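Local coordinates for protein organophosphorus hydrolase (Pseudomonas oleovorans, PDB 4O98) that hydrolyses organophosphorus triesters in this engineered double-mutant form of a lactonase, probably at its two-zinc site of the metallo-beta-lactamase type, at residues S72-M77 / N251-F256; V101-G106 / T134-H139; N159-V164 / K204-K209; F256-V261 / E306-A311. All blocks are in the same frame, centred on the assembly; numbering follows the deposited sequence.

Interaction 1: residues S72-M77 / N251-F256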
loop_
_atom_site.group_PDB
_atom_site.type_symbol
_atom_site.label_atom_id
_atom_site.label_comp_id
_atom_site.label_asym_id
_atom_site.label_seq_id
_atom_site.Cartn_x
_atom_site.Cartn_y
_atom_site.Cartn_z
ATOM N N SER B 72 -22.428 -4.060 -5.540
ATOM C CA SER B 72 -22.190 -4.843 -4.333
ATOM C C SER B 72 -20.717 -5.259 -4.237
ATOM O O SER B 72 -20.118 -5.228 -3.159
ATOM C CB SER B 72 -23.094 -6.068 -4.314
ATOM O OG SER B 72 -22.764 -6.877 -3.210
ATOM N N LEU B 73 -20.140 -5.636 -5.373
ATOM C CA LEU B 73 -18.729 -6.024 -5.432
ATOM C C LEU B 73 -17.822 -4.824 -5.184
ATOM O O LEU B 73 -16.807 -4.940 -4.494
ATOM C CB LEU B 73 -18.405 -6.652 -6.790
ATOM C CG LEU B 73 -18.816 -8.114 -6.937
ATOM C CD1 LEU B 73 -18.702 -8.588 -8.392
ATOM C CD2 LEU B 73 -17.956 -8.983 -6.008
ATOM N N LEU B 74 -18.188 -3.677 -5.752
ATOM C CA LEU B 74 -17.441 -2.442 -5.520
ATOM C C LEU B 74 -17.555 -1.984 -4.063
ATOM O O LEU B 74 -16.566 -1.549 -3.460
ATOM C CB LEU B 74 -17.920 -1.327 -6.453
ATOM C CG LEU B 74 -17.767 -1.558 -7.952
ATOM C CD1 LEU B 74 -18.484 -0.452 -8.716
ATOM C CD2 LEU B 74 -16.301 -1.595 -8.332
ATOM N N ALA B 75 -18.758 -2.076 -3.502
ATOM C CA ALA B 75 -18.970 -1.642 -2.131
ATOM C C ALA B 75 -18.244 -2.516 -1.122
ATOM O O ALA B 75 -17.787 -2.008 -0.107
ATOM C CB ALA B 75 -20.452 -1.554 -1.791
ATOM N N ARG B 76 -18.120 -3.817 -1.380
ATOM C CA ARG B 76 -17.453 -4.654 -0.379
ATOM C C ARG B 76 -15.944 -4.380 -0.349
ATOM O O ARG B 76 -15.267 -4.739 0.606
ATOM C CB ARG B 76 -17.770 -6.145 -0.552
ATOM C CG ARG B 76 -16.914 -6.865 -1.568
ATOM C CD ARG B 76 -17.370 -8.320 -1.801
ATOM N NE ARG B 76 -16.567 -9.306 -1.071
ATOM C CZ ARG B 76 -15.335 -9.674 -1.421
ATOM N NH1 ARG B 76 -14.682 -10.588 -0.706
ATOM N NH2 ARG B 76 -14.748 -9.128 -2.489
ATOM N N MET B 77 -15.420 -3.732 -1.387
ATOM C CA MET B 77 -14.013 -3.304 -1.375
ATOM C C MET B 77 -13.906 -1.802 -1.143
ATOM O O MET B 77 -12.851 -1.202 -1.364
ATOM C CB MET B 77 -13.313 -3.668 -2.679
ATOM C CG MET B 77 -13.142 -5.172 -2.889
ATOM S SD MET B 77 -12.154 -6.024 -1.641
ATOM C CE MET B 77 -10.552 -5.249 -1.868
ATOM N N ASN B 251 -10.226 -3.989 -13.069
ATOM C CA ASN B 251 -10.868 -3.623 -11.809
ATOM C C ASN B 251 -10.723 -4.734 -10.781
ATOM O O ASN B 251 -11.421 -5.753 -10.862
ATOM C CB ASN B 251 -12.354 -3.296 -12.042
ATOM C CG ASN B 251 -13.060 -2.799 -10.782
ATOM O OD1 ASN B 251 -13.066 -3.468 -9.741
ATOM N ND2 ASN B 251 -13.656 -1.617 -10.873
ATOM N N HIS B 252 -9.847 -4.524 -9.801
ATOM C CA HIS B 252 -9.494 -5.572 -8.841
ATOM C C HIS B 252 -10.707 -6.057 -8.043
ATOM O O HIS B 252 -10.792 -7.225 -7.684
ATOM C CB HIS B 252 -8.409 -5.075 -7.873
ATOM C CG HIS B 252 -8.888 -4.009 -6.935
ATOM N ND1 HIS B 252 -9.199 -4.266 -5.614
ATOM C CD2 HIS B 252 -9.156 -2.695 -7.139
ATOM C CE1 HIS B 252 -9.617 -3.152 -5.038
ATOM N NE2 HIS B 252 -9.601 -2.182 -5.939
ATOM N N ALA B 253 -11.645 -5.157 -7.781
ATOM C CA ALA B 253 -12.778 -5.466 -6.913
ATOM C C ALA B 253 -13.813 -6.395 -7.553
ATOM O O ALA B 253 -14.577 -7.054 -6.844
ATOM C CB ALA B 253 -13.442 -4.192 -6.438
ATOM N N VAL B 254 -13.871 -6.433 -8.881
ATOM C CA VAL B 254 -14.845 -7.321 -9.533
ATOM C C VAL B 254 -14.257 -8.449 -10.396
ATOM O O VAL B 254 -14.794 -9.560 -10.409
ATOM C CB VAL B 254 -15.995 -6.550 -10.268
ATOM C CG1 VAL B 254 -15.839 -5.057 -10.139
ATOM C CG2 VAL B 254 -16.144 -6.991 -11.735
ATOM N N GLN B 255 -13.158 -8.186 -11.101
ATOM C CA GLN B 255 -12.648 -9.187 -12.035
ATOM C C GLN B 255 -11.757 -10.284 -11.445
ATOM O O GLN B 255 -11.425 -11.242 -12.154
ATOM C CB GLN B 255 -11.953 -8.521 -13.217
ATOM C CG GLN B 255 -12.832 -7.553 -13.974
ATOM C CD GLN B 255 -12.062 -6.845 -15.045
ATOM O OE1 GLN B 255 -11.313 -5.917 -14.767
ATOM N NE2 GLN B 255 -12.211 -7.299 -16.279
ATOM N N PHE B 256 -11.349 -10.165 -10.181
ATOM C CA PHE B 256 -10.714 -11.318 -9.538
ATOM C C PHE B 256 -11.836 -12.291 -9.157
ATOM O O PHE B 256 -11.804 -13.456 -9.542
ATOM C CB PHE B 256 -9.877 -10.935 -8.303
ATOM C CG PHE B 256 -8.485 -10.399 -8.622
ATOM C CD1 PHE B 256 -7.409 -11.266 -8.806
ATOM C CD2 PHE B 256 -8.254 -9.029 -8.698
ATOM C CE1 PHE B 256 -6.135 -10.775 -9.082
ATOM C CE2 PHE B 256 -6.986 -8.529 -8.975
ATOM C CZ PHE B 256 -5.922 -9.403 -9.168
HETATM O O HOH W 1 -15.191 -7.273 -4.159
#
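Leu74, in the last turns of helix 67-76, and Met77, just past its end, pack on Ala253 and Asn251 of the short, weakly bonded helix 252-255, an N-capped turn that follows a strand of the metallo-beta-lactamase fold. Met77 can be traced from root to tip. Its CB lies 3.8 Å from Ala253 CB, and its CG presses on the same methyl at 3.7 Å. Bends at chi2 and chi3 then fold the thioether round, bringing Met77 CE to the edge of the His252 ring, 3.9 Å from CE1 and near the ring plane. One face of that imidazole carries the methyl of Ala253, so Ala253 CB is shared between ring and methionine. At its polar end, His252 NE2 is hydrogen-bonded to Glu316 of the second subunit, which ties this surface to the dimer interface.

Leu74 CD2 reaches between the amide ND2 of Asn251, at 3.7 Å, and Val254 CG1, at 3.9 Å. That asparagine is the N-cap: OD1 takes weak bonds from the backbone N atoms of Ala253 and Val254, its CG being set anti to the backbone N (chi1 -175°). Leu73 and Val254 meet at about a right angle, with Leu73 CD1 3.9 Å from Val254 CB. The direct contacts between the two segments are van der Waals, without a direct hydrogen bond, and polarity enters through a bridging water that donates to Leu73 O at 2.9 Å and to Ala253 O at 2.8 Å; its approach to Arg76 NH2 is doubtfully short.

Interaction 2: residues V101-G106 / T134-H139. With ZN (zinc ion), chain F.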
loop_
_atom_site.group_PDB
_atom_site.type_symbol
_atom_site.label_atom_id
_atom_site.label_comp_id
_atom_site.label_asym_id
_atom_site.label_seq_id
_atom_site.Cartn_x
_atom_site.Cartn_y
_atom_site.Cartn_z
ATOM N N VAL B 101 15.424 -2.316 -17.342
ATOM C CA VAL B 101 14.283 -2.449 -18.235
ATOM C C VAL B 101 12.998 -1.858 -17.644
ATOM O O VAL B 101 12.605 -2.161 -16.508
ATOM C CB VAL B 101 14.099 -3.925 -18.698
ATOM C CG1 VAL B 101 14.534 -4.892 -17.623
ATOM C CG2 VAL B 101 12.664 -4.195 -19.126
ATOM N N LEU B 102 12.363 -0.983 -18.417
ATOM C CA LEU B 102 11.104 -0.384 -18.021
ATOM C C LEU B 102 9.957 -1.082 -18.751
ATOM O O LEU B 102 9.926 -1.109 -19.982
ATOM C CB LEU B 102 11.115 1.107 -18.356
ATOM C CG LEU B 102 9.864 1.923 -18.010
ATOM C CD1 LEU B 102 9.565 1.905 -16.495
ATOM C CD2 LEU B 102 10.021 3.356 -18.528
ATOM N N ILE B 103 9.030 -1.665 -17.990
ATOM C CA ILE B 103 7.836 -2.277 -18.562
ATOM C C ILE B 103 6.653 -1.293 -18.501
ATOM O O ILE B 103 6.214 -0.886 -17.406
ATOM C CB ILE B 103 7.464 -3.588 -17.870
ATOM C CG1 ILE B 103 8.658 -4.550 -17.833
ATOM C CG2 ILE B 103 6.315 -4.246 -18.621
ATOM C CD1 ILE B 103 9.630 -4.372 -16.653
ATOM N N ASP B 104 6.158 -0.907 -19.678
ATOM C CA ASP B 104 5.156 0.162 -19.826
ATOM C C ASP B 104 5.679 1.516 -19.312
ATOM O O ASP B 104 6.694 1.575 -18.611
ATOM C CB ASP B 104 3.792 -0.223 -19.219
ATOM C CG ASP B 104 3.120 -1.374 -19.979
ATOM O OD1 ASP B 104 3.594 -1.693 -21.093
ATOM O OD2 ASP B 104 2.123 -1.957 -19.480
ATOM N N THR B 105 5.015 2.608 -19.698
ATOM C CA THR B 105 5.581 3.944 -19.499
ATOM C C THR B 105 4.562 4.977 -19.038
ATOM O O THR B 105 4.892 6.164 -18.882
ATOM C CB THR B 105 6.221 4.476 -20.799
ATOM O OG1 THR B 105 5.196 4.722 -21.770
ATOM C CG2 THR B 105 7.219 3.465 -21.363
ATOM N N GLY B 106 3.322 4.551 -18.831
ATOM C CA GLY B 106 2.279 5.508 -18.485
ATOM C C GLY B 106 1.763 6.292 -19.689
ATOM O O GLY B 106 2.066 5.950 -20.845
ATOM N N THR B 134 16.171 -0.732 -22.156
ATOM C CA THR B 134 15.079 -1.467 -22.781
ATOM C C THR B 134 13.727 -1.018 -22.226
ATOM O O THR B 134 13.562 -0.872 -21.010
ATOM C CB THR B 134 15.237 -2.971 -22.558
ATOM O OG1 THR B 134 16.590 -3.347 -22.834
ATOM C CG2 THR B 134 14.267 -3.768 -23.455
ATOM N N VAL B 135 12.776 -0.781 -23.126
ATOM C CA VAL B 135 11.385 -0.585 -22.755
ATOM C C VAL B 135 10.569 -1.744 -23.308
ATOM O O VAL B 135 10.559 -1.972 -24.520
ATOM C CB VAL B 135 10.816 0.708 -23.319
ATOM C CG1 VAL B 135 9.331 0.774 -23.028
ATOM C CG2 VAL B 135 11.536 1.918 -22.714
ATOM N N LEU B 136 9.921 -2.493 -22.417
ATOM C CA LEU B 136 9.017 -3.572 -22.815
ATOM C C LEU B 136 7.584 -3.040 -22.772
ATOM O O LEU B 136 7.191 -2.390 -21.790
ATOM C CB LEU B 136 9.156 -4.748 -21.850
ATOM C CG LEU B 136 9.932 -5.994 -22.288
ATOM C CD1 LEU B 136 11.069 -5.631 -23.215
ATOM C CD2 LEU B 136 10.453 -6.782 -21.090
ATOM N N LEU B 137 6.800 -3.284 -23.822
ATOM C CA LEU B 137 5.417 -2.818 -23.800
ATOM C C LEU B 137 4.453 -3.989 -23.786
ATOM O O LEU B 137 4.531 -4.874 -24.633
ATOM C CB LEU B 137 5.122 -1.897 -24.984
ATOM C CG LEU B 137 5.888 -0.574 -25.134
ATOM C CD1 LEU B 137 5.552 0.068 -26.475
ATOM C CD2 LEU B 137 5.583 0.408 -24.012
ATOM N N THR B 138 3.539 -3.999 -22.822
ATOM C CA THR B 138 2.547 -5.067 -22.772
ATOM C C THR B 138 1.572 -4.932 -23.948
ATOM O O THR B 138 1.145 -5.934 -24.529
ATOM C CB THR B 138 1.796 -5.108 -21.419
ATOM O OG1 THR B 138 1.107 -3.864 -21.196
ATOM C CG2 THR B 138 2.785 -5.368 -20.275
ATOM N N HIS B 139 1.232 -3.691 -24.286
ATOM C CA HIS B 139 0.415 -3.387 -25.469
ATOM C C HIS B 139 0.529 -1.896 -25.796
ATOM O O HIS B 139 1.154 -1.150 -25.041
ATOM C CB HIS B 139 -1.048 -3.804 -25.288
ATOM C CG HIS B 139 -1.740 -3.158 -24.119
ATOM N ND1 HIS B 139 -1.224 -3.176 -22.841
ATOM C CD2 HIS B 139 -2.935 -2.520 -24.030
ATOM C CE1 HIS B 139 -2.061 -2.564 -22.016
ATOM N NE2 HIS B 139 -3.112 -2.164 -22.711
HETATM ZN ZN ZN F . -5.161 -1.295 -22.134
HETATM O O HOH W 2 -5.317 0.639 -21.309
#
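Val101 and Ile103 flank Leu136 on one face of a parallel strand pair: Val101 CG2 lies 3.9 Å from Leu136 CD2, and Ile103 CG1 runs beside Leu136 CB, the two side chains pointing the same way. Leu102 and Val135 occupy the reverse face, where the CG1 branch of Val135 also touches Thr105 CG2 at 3.8 Å. The strand axes, 101-103 and 134-136, diverge by only 21°, and Leu102 is bonded through both its N, to Thr134 O, and its O, from Leu136 N. Asp104 N continues the ladder to Leu136 O with a nearly straight bond (170°).

Beyond the strands the contact turns polar. The Asp104 carboxylate grips Thr138 twice, each oxygen using its syn lone pair: OD1 takes Thr138 N at 2.9 Å, and OD2 takes Thr138 OG1 at 2.8 Å. Thr138 OG1, set between its backbone N and carbonyl carbon (chi1 60°), also accepts a bond from His139 ND1 at 2.9 Å, in the imidazole plane. The relay should hold the rotation of a ring whose NE2 binds zinc at 2.3 Å; His141, His226, Asp247 and a water complete that ion's shell. His139 opens the superfamily's HxHxDH motif (His139, His141, Asp143, His144). Asp104 OD2 is also bonded to His144 ND1, a ligand residue of the second zinc, consistent with one second-shell aspartate orienting ligands of both metals. Strand 100-103, helix 118-124 and strand 134-136 form a beta-alpha-beta unit, bordered in the sheet by strand 85-95 on one side and strand 161-165 on the other.

Interaction 3: residues N159-V164 / K204-K209; sequences NATVEV and KLKPYK
Leu205 projects into the hollow between Val162 and Val164 on one face of a parallel beta ladder, at the end of the larger mixed sheet of the metallo-beta-lactamase fold. The axes of strands 161-164 and 205-208 approach to 4.8 Å and differ by 27°. Leu205 CD1 is the bump, 4.1 Å from Val162 CG1 and 3.9 Å from Val164 CG1. Val164 CG1, set between its own backbone N and carbonyl carbon (chi1 61°), also leans toward the Pro207 ring, which extends the ridge. Helix 186-201 packs on this face, its Val196 and Ala200 touching Leu205.

On the reverse face Tyr208 fills a shallow groove along the backbone. Glu163 C lies at the ring's edge, near its plane, while Tyr208 CE2 comes 3.4 Å from Val164 C, which stands off that plane; the Tyr208 OH bonds to Tyr233. Toward the start of the ladder Lys204 CB rests 3.5 Å from Ala160 O. Bends at chi2 and chi4 carry the rest of that lysine past Thr161, whose OG1 is 3.8 Å from Lys204 CD. Four backbone bonds join the strands, from Val162 N to Lys204 O through Tyr208 N to Val164 O. Glu163 and Lys206 lie side by side and point the same way: the bent glutamate sets OE2 against the extended lysine's CG, 3.2 Å away. Beyond that flank Lys206 NZ closes a salt bridge to Glu163 OE1 at 2.9 Å, on the syn lone pair of that oxygen.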
loop_
_atom_site.group_PDB
_atom_site.type_symbol
_atom_site.label_atom_id
_atom_site.label_comp_id
_atom_site.label_asym_id
_atom_site.label_seq_id
_atom_site.Cartn_x
_atom_site.Cartn_y
_atom_site.Cartn_z
ATOM N N ASN B 159 18.139 6.484 -24.818
ATOM C CA ASN B 159 19.054 5.375 -25.072
ATOM C C ASN B 159 18.391 4.015 -25.133
ATOM O O ASN B 159 19.071 3.003 -25.244
ATOM C CB ASN B 159 20.133 5.342 -23.995
ATOM C CG ASN B 159 20.920 6.617 -23.950
ATOM O OD1 ASN B 159 21.265 7.171 -24.993
ATOM N ND2 ASN B 159 21.179 7.118 -22.747
ATOM N N ALA B 160 17.066 3.984 -25.057
ATOM C CA ALA B 160 16.366 2.704 -24.931
ATOM C C ALA B 160 15.932 2.088 -26.262
ATOM O O ALA B 160 15.598 2.794 -27.212
ATOM C CB ALA B 160 15.171 2.850 -24.005
ATOM N N THR B 161 15.950 0.760 -26.322
ATOM C CA THR B 161 15.301 0.039 -27.404
ATOM C C THR B 161 13.879 -0.287 -26.944
ATOM O O THR B 161 13.681 -0.718 -25.803
ATOM C CB THR B 161 16.054 -1.262 -27.741
ATOM O OG1 THR B 161 17.308 -0.942 -28.357
ATOM C CG2 THR B 161 15.242 -2.135 -28.692
ATOM N N VAL B 162 12.892 -0.073 -27.813
ATOM C CA VAL B 162 11.503 -0.379 -27.483
ATOM C C VAL B 162 11.074 -1.705 -28.083
ATOM O O VAL B 162 11.082 -1.878 -29.304
ATOM C CB VAL B 162 10.546 0.723 -27.940
ATOM C CG1 VAL B 162 9.086 0.326 -27.659
ATOM C CG2 VAL B 162 10.882 2.020 -27.241
ATOM N N GLU B 163 10.716 -2.648 -27.219
ATOM C CA GLU B 163 10.251 -3.961 -27.659
ATOM C C GLU B 163 8.718 -4.010 -27.657
ATOM O O GLU B 163 8.081 -3.861 -26.602
ATOM C CB GLU B 163 10.806 -5.049 -26.740
ATOM C CG GLU B 163 12.324 -5.028 -26.592
ATOM C CD GLU B 163 13.019 -5.803 -27.698
ATOM O OE1 GLU B 163 14.235 -6.074 -27.573
ATOM O OE2 GLU B 163 12.335 -6.146 -28.693
ATOM N N VAL B 164 8.131 -4.207 -28.836
ATOM C CA VAL B 164 6.679 -4.271 -28.962
ATOM C C VAL B 164 6.311 -5.605 -29.605
ATOM O O VAL B 164 6.957 -6.030 -30.559
ATOM C CB VAL B 164 6.130 -3.067 -29.773
ATOM C CG1 VAL B 164 6.701 -3.060 -31.164
ATOM C CG2 VAL B 164 4.613 -3.091 -29.838
ATOM N N LYS B 204 15.413 2.246 -33.113
ATOM C CA LYS B 204 15.326 1.692 -31.769
ATOM C C LYS B 204 13.933 1.111 -31.500
ATOM O O LYS B 204 13.539 0.951 -30.340
ATOM C CB LYS B 204 15.652 2.764 -30.723
ATOM C CG LYS B 204 17.118 3.222 -30.696
ATOM C CD LYS B 204 18.073 2.043 -30.559
ATOM C CE LYS B 204 19.379 2.448 -29.868
ATOM N NZ LYS B 204 19.224 2.631 -28.388
ATOM N N LEU B 205 13.187 0.812 -32.568
ATOM C CA LEU B 205 11.884 0.158 -32.434
ATOM C C LEU B 205 11.921 -1.281 -32.939
ATOM O O LEU B 205 12.150 -1.529 -34.123
ATOM C CB LEU B 205 10.789 0.933 -33.154
ATOM C CG LEU B 205 9.449 0.188 -33.146
ATOM C CD1 LEU B 205 8.909 0.087 -31.728
ATOM C CD2 LEU B 205 8.438 0.846 -34.072
ATOM N N LYS B 206 11.682 -2.226 -32.037
ATOM C CA LYS B 206 11.893 -3.633 -32.340
ATOM C C LYS B 206 10.635 -4.484 -32.146
ATOM O O LYS B 206 10.280 -4.837 -31.017
ATOM C CB LYS B 206 13.049 -4.164 -31.486
ATOM C CG LYS B 206 13.354 -5.652 -31.633
ATOM C CD LYS B 206 14.638 -6.011 -30.853
ATOM C CE LYS B 206 14.702 -7.501 -30.488
ATOM N NZ LYS B 206 15.677 -7.788 -29.378
ATOM N N PRO B 207 9.945 -4.810 -33.250
ATOM C CA PRO B 207 8.857 -5.786 -33.139
ATOM C C PRO B 207 9.439 -7.186 -33.003
ATOM O O PRO B 207 10.300 -7.560 -33.796
ATOM C CB PRO B 207 8.100 -5.628 -34.464
ATOM C CG PRO B 207 8.509 -4.267 -34.981
ATOM C CD PRO B 207 9.938 -4.123 -34.552
ATOM N N TYR B 208 8.992 -7.929 -31.995
ATOM C CA TYR B 208 9.487 -9.275 -31.730
ATOM C C TYR B 208 8.342 -10.273 -31.866
ATOM O O TYR B 208 7.186 -9.932 -31.601
ATOM C CB TYR B 208 10.091 -9.363 -30.322
ATOM C CG TYR B 208 9.087 -9.172 -29.194
ATOM C CD1 TYR B 208 8.335 -10.248 -28.715
ATOM C CD2 TYR B 208 8.901 -7.924 -28.599
ATOM C CE1 TYR B 208 7.413 -10.087 -27.688
ATOM C CE2 TYR B 208 7.984 -7.754 -27.557
ATOM C CZ TYR B 208 7.246 -8.846 -27.112
ATOM O OH TYR B 208 6.332 -8.713 -26.097
ATOM N N LYS B 209 8.665 -11.504 -32.265
ATOM C CA LYS B 209 7.651 -12.544 -32.439
ATOM C C LYS B 209 7.444 -13.345 -31.155
ATOM O O LYS B 209 8.166 -13.152 -30.176
ATOM C CB LYS B 209 8.026 -13.486 -33.583
ATOM C CG LYS B 209 8.215 -12.794 -34.919
ATOM C CD LYS B 209 8.435 -13.792 -36.051
ATOM C CE LYS B 209 9.028 -13.104 -37.282
ATOM N NZ LYS B 209 8.372 -11.799 -37.585
#

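Interaction 4: residues F256-V261 / E306-A311; sequences FAKPEV and EAQGYA
Tyr310 N donates to Phe256 O over 2.9 Å, with an N-H...O angle of 149°. The donor stands 55° above the carbonyl plane, so the bond does not lie on a lone pair. The same carbonyl oxygen sits in the plane of the Tyr310 ring, at its edge, 3.9 Å from Tyr310 CD1. In return Tyr310 O rests 3.4 Å from Phe256 CB, and Phe256 CD1 reaches on toward the carbonyl carbon of Ala311. The Phe256 ring meets Trp312 at a plane angle of about 25°.

The direction in which a side chain would leave Gly309 CA is filled by the carbonyl oxygens of Phe256 and Ala257. Glu306 N is bonded to Gly309 O across the tight connection between strands 300-305 and 310-314, the last two of the second sheet in the metallo-beta-lactamase sandwich. Facing it, the loop after helix 252-255 makes a type I beta turn from Lys258 to Val261. Pro259 CG reaches the edge of the Tyr310 ring, 4.2 Å from CD1, the two side chains lying at about a right angle. Helix 269-286 borders both: Leu280 touches Pro259, and Ala281 and Ala284 touch Tyr310.

Farther out Lys258, bent at chi2 and chi3, sends NZ to Gln308 OE1. The 2.6 Å separation is short enough to make the detail doubtful, and the amine lies well above the amide plane.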
loop_
_atom_site.group_PDB
_atom_site.type_symbol
_atom_site.label_atom_id
_atom_site.label_comp_id
_atom_site.label_asym_id
_atom_site.label_seq_id
_atom_site.Cartn_x
_atom_site.Cartn_y
_atom_site.Cartn_z
ATOM N N PHE B 256 -11.349 -10.165 -10.181
ATOM C CA PHE B 256 -10.714 -11.318 -9.538
ATOM C C PHE B 256 -11.836 -12.291 -9.157
ATOM O O PHE B 256 -11.804 -13.456 -9.542
ATOM C CB PHE B 256 -9.877 -10.935 -8.303
ATOM C CG PHE B 256 -8.485 -10.399 -8.622
ATOM C CD1 PHE B 256 -7.409 -11.266 -8.806
ATOM C CD2 PHE B 256 -8.254 -9.029 -8.698
ATOM C CE1 PHE B 256 -6.135 -10.775 -9.082
ATOM C CE2 PHE B 256 -6.986 -8.529 -8.975
ATOM C CZ PHE B 256 -5.922 -9.403 -9.168
ATOM N N ALA B 257 -12.839 -11.794 -8.428
ATOM C CA ALA B 257 -13.985 -12.610 -8.023
ATOM C C ALA B 257 -14.830 -13.127 -9.212
ATOM O O ALA B 257 -15.356 -14.251 -9.169
ATOM C CB ALA B 257 -14.852 -11.842 -7.068
ATOM N N LYS B 258 -14.974 -12.305 -10.254
ATOM C CA LYS B 258 -15.743 -12.695 -11.443
ATOM C C LYS B 258 -14.955 -12.429 -12.731
ATOM O O LYS B 258 -15.216 -11.447 -13.433
ATOM C CB LYS B 258 -17.067 -11.923 -11.520
ATOM C CG LYS B 258 -17.813 -11.730 -10.204
ATOM C CD LYS B 258 -18.419 -13.033 -9.685
ATOM C CE LYS B 258 -19.685 -13.396 -10.434
ATOM N NZ LYS B 258 -20.447 -14.486 -9.741
ATOM N N PRO B 259 -13.998 -13.303 -13.059
ATOM C CA PRO B 259 -13.142 -13.014 -14.220
ATOM C C PRO B 259 -13.905 -13.048 -15.547
ATOM O O PRO B 259 -13.382 -12.554 -16.561
ATOM C CB PRO B 259 -12.091 -14.128 -14.173
ATOM C CG PRO B 259 -12.113 -14.627 -12.748
ATOM C CD PRO B 259 -13.553 -14.493 -12.316
ATOM N N GLU B 260 -15.119 -13.599 -15.547
ATOM C CA GLU B 260 -15.908 -13.632 -16.776
ATOM C C GLU B 260 -16.479 -12.258 -17.103
ATOM O O GLU B 260 -16.927 -12.013 -18.227
ATOM C CB GLU B 260 -17.023 -14.683 -16.713
ATOM C CG GLU B 260 -16.511 -16.124 -16.645
ATOM C CD GLU B 260 -15.835 -16.548 -17.931
ATOM O OE1 GLU B 260 -16.380 -16.221 -19.007
ATOM O OE2 GLU B 260 -14.762 -17.196 -17.870
ATOM N N VAL B 261 -16.456 -11.359 -16.123
ATOM C CA VAL B 261 -16.855 -9.980 -16.369
ATOM C C VAL B 261 -15.842 -9.328 -17.308
ATOM O O VAL B 261 -14.626 -9.396 -17.076
ATOM C CB VAL B 261 -16.916 -9.175 -15.073
ATOM C CG1 VAL B 261 -17.140 -7.721 -15.382
ATOM C CG2 VAL B 261 -18.024 -9.699 -14.169
ATOM N N GLU B 306 -10.244 -18.388 -4.467
ATOM C CA GLU B 306 -11.362 -18.345 -3.525
ATOM C C GLU B 306 -12.394 -19.392 -3.940
ATOM O O GLU B 306 -12.230 -20.060 -4.962
ATOM C CB GLU B 306 -12.025 -16.959 -3.498
ATOM C CG GLU B 306 -11.135 -15.806 -2.992
ATOM C CD GLU B 306 -10.912 -15.847 -1.485
ATOM O OE1 GLU B 306 -9.769 -15.680 -1.047
ATOM O OE2 GLU B 306 -11.881 -16.046 -0.730
ATOM N N ALA B 307 -13.450 -19.534 -3.149
ATOM C CA ALA B 307 -14.529 -20.470 -3.480
ATOM C C ALA B 307 -15.170 -20.151 -4.837
ATOM O O ALA B 307 -15.399 -21.048 -5.659
ATOM C CB ALA B 307 -15.589 -20.478 -2.381
ATOM N N GLN B 308 -15.459 -18.872 -5.061
ATOM C CA GLN B 308 -16.092 -18.428 -6.295
ATOM C C GLN B 308 -15.079 -18.238 -7.436
ATOM O O GLN B 308 -15.128 -18.954 -8.454
ATOM C CB GLN B 308 -16.911 -17.154 -6.046
ATOM C CG GLN B 308 -17.632 -16.613 -7.288
ATOM C CD GLN B 308 -19.001 -16.016 -6.977
ATOM O OE1 GLN B 308 -19.950 -16.169 -7.756
ATOM N NE2 GLN B 308 -19.109 -15.331 -5.843
ATOM N N GLY B 309 -14.161 -17.289 -7.274
ATOM C CA GLY B 309 -13.134 -17.059 -8.285
ATOM C C GLY B 309 -11.778 -16.846 -7.617
ATOM O O GLY B 309 -11.214 -17.779 -7.038
ATOM N N TYR B 310 -11.257 -15.620 -7.665
ATOM C CA TYR B 310 -9.963 -15.353 -7.044
ATOM C C TYR B 310 -9.981 -14.079 -6.178
ATOM O O TYR B 310 -10.948 -13.313 -6.187
ATOM C CB TYR B 310 -8.880 -15.245 -8.114
ATOM C CG TYR B 310 -8.737 -16.468 -8.995
ATOM C CD1 TYR B 310 -9.559 -16.653 -10.104
ATOM C CD2 TYR B 310 -7.782 -17.427 -8.724
ATOM C CE1 TYR B 310 -9.443 -17.767 -10.902
ATOM C CE2 TYR B 310 -7.654 -18.546 -9.523
ATOM C CZ TYR B 310 -8.488 -18.707 -10.605
ATOM O OH TYR B 310 -8.358 -19.807 -11.405
ATOM N N ALA B 311 -8.904 -13.855 -5.431
ATOM C CA ALA B 311 -8.746 -12.615 -4.673
ATOM C C ALA B 311 -7.326 -12.075 -4.864
ATOM O O ALA B 311 -6.382 -12.843 -5.073
ATOM C CB ALA B 311 -9.041 -12.840 -3.193
#

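Overall arrangement
Interactions 2 and 3 belong to one sheet and share a border, since strand 134-136 is hydrogen-bonded to strand 161-165. Interaction 2 is wholly buried and runs into the zinc site, its side-chain polar bonds leading from Asp104 through Thr138 to a zinc ligand; interaction 3, at the sheet's outer strand, ends in solvent-facing lysines and a salt bridge. Interactions 1 and 4 lie together on the far side of the chain from interaction 3, share Phe256, and touch through Leu73 and Lys258. Both are partly buried: interaction 1 relies on van der Waals packing and a water, whereas interaction 4 joins a loop to the start of an edge strand by one backbone bond and aromatic packing.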